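Local coordinates for protein proteinase K (Serratia sp., PDB 2B6N) that probably cleaves peptide bonds inside proteins as a calcium-binding, subtilisin-type serine endopeptidase, this chain being its catalytic subtilase domain, at residues D160-A164 with C165-P169. Numbering follows the deposited sequence.
Sequences DNSNA and CNYSP
Asn163 accepts the amide of Cys165 on its side-chain carbonyl, OD1 to N 2.9 Å, in a fairly straight bond (162° at the hydrogen). With CG anti to the backbone N (chi1 -173°), beside the carbonyl carbon, OD1 is carried forward to the amide two residues on, and it also lies 3.3 Å from Cys165 SG, the sulfur that forms the disulfide with Cys196. Two backbone bonds follow: Asn166 N donates to Asn163 O at 3.2 Å, and Tyr167 N to Ala164 O in a more bent one. Further back, Ser162 OG donates to Asp160 O from above the carbonyl plane.

The Tyr167 ring then folds back over the loop. Asp160 sets OD2 over the rim of one ring face, 3.3 Å from Tyr167 CZ, its carboxylate plane nearly parallel to the ring (14°); that oxygen also accepts a hydrogen bond from Asn192 ND2. Asn166 CB sits over the opposite face, toward the rim, and Ser162 CB comes to the ring's edge near the hydroxyl.

Asn163 thus forms an Asx turn capping the 3-10 segment that starts at Ala164, whose turn is the two i to i+3 bonds, with the Tyr167 ring packed against its flank; it joins core strand 152-156 to the short strand 167-168, which pairs antiparallel with 133-134 in this subtilisin-like fold.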
loop_
_atom_site.group_PDB
_atom_site.type_symbol
_atom_site.label_atom_id
_atom_site.label_comp_id
_atom_site.label_asym_id
_atom_site.label_seq_id
_atom_site.Cartn_x
_atom_site.Cartn_y
_atom_site.Cartn_z
ATOM N N ASP A 160 -4.318 15.854 0.008
ATOM C CA ASP A 160 -4.416 17.304 -0.271
ATOM C C ASP A 160 -5.833 17.767 -0.641
ATOM O O ASP A 160 -6.050 18.958 -0.938
ATOM C CB ASP A 160 -3.452 17.651 -1.413
ATOM C CG ASP A 160 -2.048 17.127 -1.169
ATOM O OD1 ASP A 160 -1.362 17.761 -0.348
ATOM O OD2 ASP A 160 -1.629 16.090 -1.771
ATOM N N ASN A 161 -6.784 16.834 -0.643
ATOM C CA ASN A 161 -8.139 17.117 -1.116
ATOM C C ASN A 161 -8.096 17.851 -2.484
ATOM O O ASN A 161 -8.815 18.847 -2.728
ATOM C CB ASN A 161 -8.891 17.904 -0.027
ATOM C CG ASN A 161 -10.344 18.167 -0.372
ATOM O OD1 ASN A 161 -10.924 19.186 0.060
ATOM N ND2 ASN A 161 -10.943 17.274 -1.131
ATOM N N SER A 162 -7.235 17.342 -3.372
ATOM C CA SER A 162 -6.950 17.984 -4.659
ATOM C C SER A 162 -6.815 16.925 -5.747
ATOM O O SER A 162 -6.833 15.719 -5.477
ATOM C CB SER A 162 -5.643 18.780 -4.592
ATOM O OG SER A 162 -5.767 19.882 -3.726
ATOM N N ASN A 163 -6.660 17.386 -6.982
ATOM C CA ASN A 163 -6.371 16.502 -8.103
ATOM C C ASN A 163 -5.016 15.820 -7.899
ATOM O O ASN A 163 -3.968 16.484 -7.875
ATOM C CB ASN A 163 -6.398 17.335 -9.402
ATOM C CG ASN A 163 -6.270 16.493 -10.652
ATOM O OD1 ASN A 163 -5.696 15.399 -10.640
ATOM N ND2 ASN A 163 -6.792 17.017 -11.758
ATOM N N ALA A 164 -5.040 14.492 -7.772
ATOM C CA ALA A 164 -3.810 13.705 -7.532
ATOM C C ALA A 164 -2.729 13.866 -8.624
ATOM O O ALA A 164 -1.550 13.567 -8.387
ATOM C CB ALA A 164 -4.151 12.231 -7.351
ATOM N N CYS A 165 -3.133 14.314 -9.814
ATOM C CA CYS A 165 -2.203 14.438 -10.947
ATOM C C CYS A 165 -1.134 15.485 -10.719
ATOM O O CYS A 165 -0.164 15.562 -11.484
ATOM C CB CYS A 165 -2.937 14.757 -12.262
ATOM S SG CYS A 165 -4.089 13.480 -12.837
ATOM N N ASN A 166 -1.315 16.302 -9.688
ATOM C CA ASN A 166 -0.358 17.356 -9.379
ATOM C C ASN A 166 0.856 16.889 -8.581
ATOM O O ASN A 166 1.723 17.709 -8.229
ATOM C CB ASN A 166 -1.051 18.494 -8.619
ATOM C CG ASN A 166 -0.357 19.808 -8.825
ATOM O OD1 ASN A 166 -0.026 20.163 -9.961
ATOM N ND2 ASN A 166 -0.111 20.533 -7.741
ATOM N N TYR A 167 0.916 15.584 -8.279
ATOM C CA TYR A 167 1.891 15.049 -7.308
ATOM C C TYR A 167 2.586 13.811 -7.845
ATOM O O TYR A 167 2.006 13.088 -8.653
ATOM C CB TYR A 167 1.193 14.700 -5.976
ATOM C CG TYR A 167 0.374 15.846 -5.425
ATOM C CD1 TYR A 167 -0.994 15.908 -5.631
ATOM C CD2 TYR A 167 0.990 16.886 -4.724
ATOM C CE1 TYR A 167 -1.751 16.978 -5.137
ATOM C CE2 TYR A 167 0.257 17.945 -4.232
ATOM C CZ TYR A 167 -1.115 17.983 -4.444
ATOM O OH TYR A 167 -1.833 19.039 -3.946
ATOM N N SER A 168 3.822 13.581 -7.400
ATOM C CA SER A 168 4.588 12.376 -7.730
ATOM C C SER A 168 4.919 11.588 -6.455
ATOM O O SER A 168 5.266 12.189 -5.438
ATOM C CB SER A 168 5.902 12.734 -8.446
ATOM O OG SER A 168 5.648 13.243 -9.752
ATOM N N PRO A 169 4.882 10.239 -6.527
ATOM C CA PRO A 169 4.608 9.436 -7.735
ATOM C C PRO A 169 3.135 9.207 -8.103
ATOM O O PRO A 169 2.859 8.428 -9.026
ATOM C CB PRO A 169 5.272 8.101 -7.397
ATOM C CG PRO A 169 5.025 7.949 -5.929
ATOM C CD PRO A 169 5.239 9.386 -5.380
#